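Local coordinates for mandelate racemase/muconate lactonizing enzyme-like protein (Rubrobacter xylanophilus DSM 9941, PDB 3CYJ) that belongs to the mandelate racemase/muconate lactonizing enzyme group of the enolase superfamily and holds a sodium ion in its barrel domain, at residues 227-232 / 261-266; 220-225 / 247-252. One frame throughout, in Å; residues are numbered along the deposited sequence.

Contact 1. Residues 227-232 / 261-266; sequences EDREGL and AGCVDI
SG of Cys-263 stands anti to its own carbonyl carbon (chi1 -63°), which carries the sulfur to the start of helix 229-238, while CG of Leu-232 takes the same kind of rotamer (chi1 -79°) and reaches out with its CD1 methyl. The contact belongs to the outer layer of the TIM-barrel domain of this enolase-superfamily protein, where the first turn of one helix meets the loop that leads from helix 254-261 into strand 266-269. SG of Cys-263 lies alongside the base of Arg-229, 3.7 Å from its CB, and the CB atoms of Leu-232 and Cys-263 approach to 4.1 Å. Beyond them Val-264 extends the apolar surface, and Leu-232 also rests on Leu-260 and on Ala-247 of strand 244-247. The contact is thus made by van der Waals packing of mostly buried groups. The guanidinium of Arg-229 turns elsewhere, its NH1 forming a salt bridge with Asp-259 of a second subunit. Asp-228 is the N-cap: its OD1 accepts from Gly-231 N at 3.0 Å, the donor lying well above the carboxylate plane, and the same oxygen pairs with Arg-201. On the far side of Leu-232 from the cap, CD1 meets Val-264 CG1 at 4.2 Å.

Contact 2. Residues 220-225 / 247-252; sequences LEEPVS and AGEYEW. With NA (sodium ion), chain E.
OE1 of Glu-222 is gripped by the sodium ion at 2.7 Å and by water 1, which donates to it at 2.9 Å and also bonds to Tyr-250 OH. The other oxygen of this carboxylate, OE2, accepts from water 2 at 2.6 Å; that water in turn accepts from Gly-248 N, tying the acid to the backbone of the 247-252 loop. Glu-221 completes the pair of adjacent acids by binding the ion through OE2 at 2.6 Å, and Asp-194 supplies a third carboxylate. Asp-194 ends strand 190-194, and Glu-221 and Glu-222 lie at the end of the neighbouring strand 219-221, at the C-terminal mouth of the TIM barrel, where the enolase superfamily places its metal site; Glu-249, beyond strand 244-247, is probably the counterpart of the superfamily's third acid. It comes in across Glu-222 at about a right angle, with the carboxylate planes only 3° apart. Its OE1 lies 2.8 Å from Glu-222 OE2, two acidic oxygens brought close beside the cation, while Glu-249 OE2 is held by a salt bridge to Arg-273. CG of Glu-249 covers one face of the Tyr-250 ring toward its rim, and water 1 sits at the ring's edge. OE1 of Glu-221 pairs with Lys-164.

Both contacts are largely buried, yet their chemistry differs with depth in the barrel domain: the centre of contact 2 lies about 12 Å from the centre of the chain, that of contact 1 about 19 Å. Carboxylates, a sodium ion and waters dominate contact 2 at the barrel mouth, whereas contact 1 joins apolar side chains in the surrounding helical layer. Their segments alternate along the chain, and strand 219-221 is followed, after a short loop, by helix 229-238. With centres about 8 Å apart, they share one apolar seam: Leu-232 CD2 meets Pro-223 CD at 3.8 Å, and Ala-247 CB lies against Val-264 CG1, also at 3.8 Å. Each also touches a second subunit, contact 1 through polar bonds as well as packing, contact 2 through packing of Tyr-250 and Trp-252.

Contact 1. Residues 227-232 / 261-266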
loop_
_atom_site.group_PDB
_atom_site.type_symbol
_atom_site.label_atom_id
_atom_site.label_comp_id
_atom_site.label_asym_id
_atom_site.label_seq_id
_atom_site.Cartn_x
_atom_site.Cartn_y
_atom_site.Cartn_z
ATOM N N GLU A 227 -12.218 -9.420 -15.707
ATOM C CA GLU A 227 -12.685 -8.888 -14.417
ATOM C C GLU A 227 -11.705 -9.239 -13.311
ATOM O O GLU A 227 -11.732 -8.621 -12.258
ATOM C CB GLU A 227 -14.068 -9.445 -14.059
ATOM C CG GLU A 227 -15.237 -8.516 -14.454
ATOM C CD GLU A 227 -15.798 -7.685 -13.282
ATOM O OE1 GLU A 227 -15.072 -6.796 -12.766
ATOM O OE2 GLU A 227 -16.969 -7.920 -12.883
ATOM N N ASP A 228 -10.833 -10.222 -13.540
ATOM C CA ASP A 228 -9.879 -10.649 -12.506
ATOM C C ASP A 228 -8.579 -9.868 -12.563
ATOM O O ASP A 228 -7.579 -10.382 -13.034
ATOM C CB ASP A 228 -9.594 -12.164 -12.592
ATOM C CG ASP A 228 -8.620 -12.639 -11.506
ATOM O OD1 ASP A 228 -8.430 -11.915 -10.523
ATOM O OD2 ASP A 228 -8.026 -13.739 -11.627
ATOM N N ARG A 229 -8.575 -8.638 -12.064
ATOM C CA ARG A 229 -7.361 -7.799 -12.148
ATOM C C ARG A 229 -6.173 -8.276 -11.302
ATOM O O ARG A 229 -5.010 -8.159 -11.722
ATOM C CB ARG A 229 -7.682 -6.323 -11.893
ATOM C CG ARG A 229 -8.892 -5.839 -12.682
ATOM C CD ARG A 229 -9.131 -4.332 -12.535
ATOM N NE ARG A 229 -8.870 -3.833 -11.180
ATOM C CZ ARG A 229 -9.809 -3.716 -10.235
ATOM N NH1 ARG A 229 -11.067 -4.077 -10.502
ATOM N NH2 ARG A 229 -9.483 -3.251 -9.021
ATOM N N GLU A 230 -6.436 -8.843 -10.129
ATOM C CA GLU A 230 -5.345 -9.412 -9.353
ATOM C C GLU A 230 -4.673 -10.599 -10.070
ATOM O O GLU A 230 -3.446 -10.789 -9.989
ATOM C CB GLU A 230 -5.855 -9.851 -7.994
ATOM C CG GLU A 230 -5.002 -10.970 -7.339
ATOM C CD GLU A 230 -3.723 -10.406 -6.712
ATOM O OE1 GLU A 230 -2.712 -11.163 -6.618
ATOM O OE2 GLU A 230 -3.743 -9.192 -6.336
ATOM N N GLY A 231 -5.483 -11.408 -10.765
ATOM C CA GLY A 231 -4.903 -12.449 -11.613
ATOM C C GLY A 231 -4.037 -11.936 -12.768
ATOM O O GLY A 231 -3.002 -12.529 -13.089
ATOM N N LEU A 232 -4.496 -10.867 -13.418
ATOM C CA LEU A 232 -3.788 -10.261 -14.522
ATOM C C LEU A 232 -2.476 -9.676 -14.041
ATOM O O LEU A 232 -1.433 -9.862 -14.667
ATOM C CB LEU A 232 -4.636 -9.156 -15.157
ATOM C CG LEU A 232 -5.760 -9.566 -16.102
ATOM C CD1 LEU A 232 -6.541 -8.349 -16.523
ATOM C CD2 LEU A 232 -5.205 -10.282 -17.328
ATOM N N ALA A 261 -5.173 -0.561 -16.951
ATOM C CA ALA A 261 -3.850 -0.086 -17.359
ATOM C C ALA A 261 -2.823 -0.391 -16.291
ATOM O O ALA A 261 -1.675 -0.633 -16.599
ATOM C CB ALA A 261 -3.849 1.389 -17.705
ATOM N N GLY A 262 -3.202 -0.414 -15.025
ATOM C CA GLY A 262 -2.217 -0.773 -13.992
ATOM C C GLY A 262 -1.924 -2.262 -13.863
ATOM O O GLY A 262 -1.144 -2.634 -12.985
ATOM N N CYS A 263 -2.500 -3.116 -14.730
ATOM C CA CYS A 263 -2.439 -4.584 -14.524
ATOM C C CYS A 263 -1.875 -5.355 -15.655
ATOM O O CYS A 263 -1.634 -6.552 -15.488
ATOM C CB CYS A 263 -3.850 -5.183 -14.336
ATOM S SG CYS A 263 -4.636 -4.573 -12.917
ATOM N N VAL A 264 -1.745 -4.718 -16.821
ATOM C CA VAL A 264 -1.350 -5.405 -18.071
ATOM C C VAL A 264 -0.101 -4.800 -18.687
ATOM O O VAL A 264 0.306 -3.692 -18.293
ATOM C CB VAL A 264 -2.469 -5.353 -19.178
ATOM C CG1 VAL A 264 -3.732 -6.110 -18.734
ATOM C CG2 VAL A 264 -2.830 -3.925 -19.562
ATOM N N ASP A 265 0.492 -5.519 -19.661
ATOM C CA ASP A 265 1.548 -4.955 -20.488
ATOM C C ASP A 265 0.962 -4.213 -21.699
ATOM O O ASP A 265 1.585 -3.270 -22.222
ATOM C CB ASP A 265 2.509 -6.052 -20.982
ATOM C CG ASP A 265 3.080 -6.905 -19.834
ATOM O OD1 ASP A 265 3.701 -6.323 -18.915
ATOM O OD2 ASP A 265 2.912 -8.142 -19.828
ATOM N N ILE A 266 -0.183 -4.675 -22.200
ATOM C CA ILE A 266 -0.792 -4.094 -23.380
ATOM C C ILE A 266 -2.307 -3.889 -23.189
ATOM O O ILE A 266 -3.023 -4.819 -22.846
ATOM C CB ILE A 266 -0.537 -4.957 -24.676
ATOM C CG1 ILE A 266 0.961 -5.197 -24.900
ATOM C CG2 ILE A 266 -1.128 -4.259 -25.914
ATOM C CD1 ILE A 266 1.306 -5.845 -26.172
#

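Contact 2. Residues 220-225 / 247-252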
loop_
_atom_site.group_PDB
_atom_site.type_symbol
_atom_site.label_atom_id
_atom_site.label_comp_id
_atom_site.label_asym_id
_atom_site.label_seq_id
_atom_site.Cartn_x
_atom_site.Cartn_y
_atom_site.Cartn_z
ATOM N N LEU A 220 0.112 -12.925 -24.822
ATOM C CA LEU A 220 -0.853 -13.788 -24.156
ATOM C C LEU A 220 -2.042 -12.916 -23.761
ATOM O O LEU A 220 -1.951 -12.156 -22.821
ATOM C CB LEU A 220 -0.236 -14.501 -22.926
ATOM C CG LEU A 220 -1.231 -15.313 -22.048
ATOM C CD1 LEU A 220 -2.164 -16.221 -22.923
ATOM C CD2 LEU A 220 -0.563 -16.123 -20.959
ATOM N N GLU A 221 -3.156 -13.068 -24.488
ATOM C CA GLU A 221 -4.330 -12.268 -24.267
ATOM C C GLU A 221 -5.390 -12.975 -23.371
ATOM O O GLU A 221 -5.689 -14.170 -23.540
ATOM C CB GLU A 221 -4.941 -11.890 -25.603
ATOM C CG GLU A 221 -6.017 -10.854 -25.428
ATOM C CD GLU A 221 -6.812 -10.628 -26.717
ATOM O OE1 GLU A 221 -6.250 -10.875 -27.825
ATOM O OE2 GLU A 221 -8.001 -10.216 -26.604
ATOM N N GLU A 222 -5.948 -12.217 -22.421
ATOM C CA GLU A 222 -7.033 -12.712 -21.582
ATOM C C GLU A 222 -6.763 -14.076 -20.960
ATOM O O GLU A 222 -7.606 -14.982 -21.034
ATOM C CB GLU A 222 -8.336 -12.742 -22.370
ATOM C CG GLU A 222 -8.913 -11.320 -22.551
ATOM C CD GLU A 222 -10.164 -11.250 -23.470
ATOM O OE1 GLU A 222 -10.547 -12.275 -24.085
ATOM O OE2 GLU A 222 -10.757 -10.147 -23.596
ATOM N N PRO A 223 -5.605 -14.201 -20.278
ATOM C CA PRO A 223 -5.305 -15.515 -19.727
ATOM C C PRO A 223 -6.356 -15.881 -18.652
ATOM O O PRO A 223 -6.717 -17.054 -18.526
ATOM C CB PRO A 223 -3.934 -15.331 -19.097
ATOM C CG PRO A 223 -3.844 -13.805 -18.763
ATOM C CD PRO A 223 -4.644 -13.133 -19.851
ATOM N N VAL A 224 -6.785 -14.890 -17.863
ATOM C CA VAL A 224 -7.822 -15.107 -16.863
ATOM C C VAL A 224 -8.989 -14.196 -17.194
ATOM O O VAL A 224 -8.857 -13.326 -18.071
ATOM C CB VAL A 224 -7.331 -14.849 -15.398
ATOM C CG1 VAL A 224 -6.284 -15.862 -15.007
ATOM C CG2 VAL A 224 -6.858 -13.387 -15.202
ATOM N N SER A 225 -10.117 -14.357 -16.498
ATOM C CA SER A 225 -11.195 -13.358 -16.669
ATOM C C SER A 225 -10.673 -11.946 -16.550
ATOM O O SER A 225 -9.951 -11.643 -15.602
ATOM C CB SER A 225 -12.256 -13.499 -15.625
ATOM O OG SER A 225 -13.089 -12.325 -15.657
ATOM N N ALA A 247 -5.106 -7.336 -22.302
ATOM C CA ALA A 247 -6.517 -7.469 -21.942
ATOM C C ALA A 247 -7.231 -6.188 -22.253
ATOM O O ALA A 247 -6.576 -5.188 -22.467
ATOM C CB ALA A 247 -6.655 -7.832 -20.476
ATOM N N GLY A 248 -8.563 -6.215 -22.309
ATOM C CA GLY A 248 -9.300 -4.979 -22.443
ATOM C C GLY A 248 -10.592 -4.830 -23.211
ATOM O O GLY A 248 -11.241 -3.756 -23.117
ATOM N N GLU A 249 -11.004 -5.817 -23.991
ATOM C CA GLU A 249 -12.310 -5.634 -24.696
ATOM C C GLU A 249 -13.618 -5.298 -23.920
ATOM O O GLU A 249 -14.537 -4.732 -24.502
ATOM C CB GLU A 249 -12.607 -6.800 -25.612
ATOM C CG GLU A 249 -12.391 -8.159 -24.952
ATOM C CD GLU A 249 -12.985 -9.258 -25.766
ATOM O OE1 GLU A 249 -12.440 -10.391 -25.795
ATOM O OE2 GLU A 249 -14.020 -8.971 -26.400
ATOM N N TYR A 250 -13.734 -5.625 -22.642
ATOM C CA TYR A 250 -15.056 -5.490 -22.026
ATOM C C TYR A 250 -15.279 -4.296 -21.126
ATOM O O TYR A 250 -16.299 -4.242 -20.471
ATOM C CB TYR A 250 -15.422 -6.758 -21.263
ATOM C CG TYR A 250 -15.398 -7.996 -22.146
ATOM C CD1 TYR A 250 -16.313 -8.150 -23.192
ATOM C CD2 TYR A 250 -14.453 -8.997 -21.951
ATOM C CE1 TYR A 250 -16.287 -9.305 -24.006
ATOM C CE2 TYR A 250 -14.433 -10.134 -22.748
ATOM C CZ TYR A 250 -15.343 -10.282 -23.770
ATOM O OH TYR A 250 -15.295 -11.399 -24.572
ATOM N N GLU A 251 -14.366 -3.328 -21.086
ATOM C CA GLU A 251 -14.537 -2.210 -20.166
ATOM C C GLU A 251 -15.446 -1.207 -20.793
ATOM O O GLU A 251 -15.501 -1.113 -22.024
ATOM C CB GLU A 251 -13.172 -1.564 -19.838
ATOM C CG GLU A 251 -12.310 -2.426 -18.929
ATOM C CD GLU A 251 -11.785 -3.594 -19.644
ATOM O OE1 GLU A 251 -11.562 -3.424 -20.858
ATOM O OE2 GLU A 251 -11.611 -4.674 -19.017
ATOM N N TRP A 252 -16.158 -0.452 -19.955
ATOM C CA TRP A 252 -17.070 0.548 -20.499
ATOM C C TRP A 252 -16.976 1.889 -19.684
ATOM O O TRP A 252 -17.727 2.837 -19.900
ATOM C CB TRP A 252 -18.509 -0.053 -20.665
ATOM C CG TRP A 252 -18.599 -1.664 -20.839
ATOM C CD1 TRP A 252 -18.419 -2.605 -19.843
ATOM C CD2 TRP A 252 -18.901 -2.436 -22.040
ATOM N NE1 TRP A 252 -18.580 -3.885 -20.353
ATOM C CE2 TRP A 252 -18.873 -3.806 -21.685
ATOM C CE3 TRP A 252 -19.167 -2.102 -23.370
ATOM C CZ2 TRP A 252 -19.121 -4.832 -22.608
ATOM C CZ3 TRP A 252 -19.405 -3.136 -24.288
ATOM C CH2 TRP A 252 -19.364 -4.478 -23.902
HETATM NA NA NA E . -9.948 -11.933 -26.712
HETATM O O HOH W 1 -13.309 -13.091 -24.206
HETATM O O HOH W 2 -10.552 -8.279 -21.733
#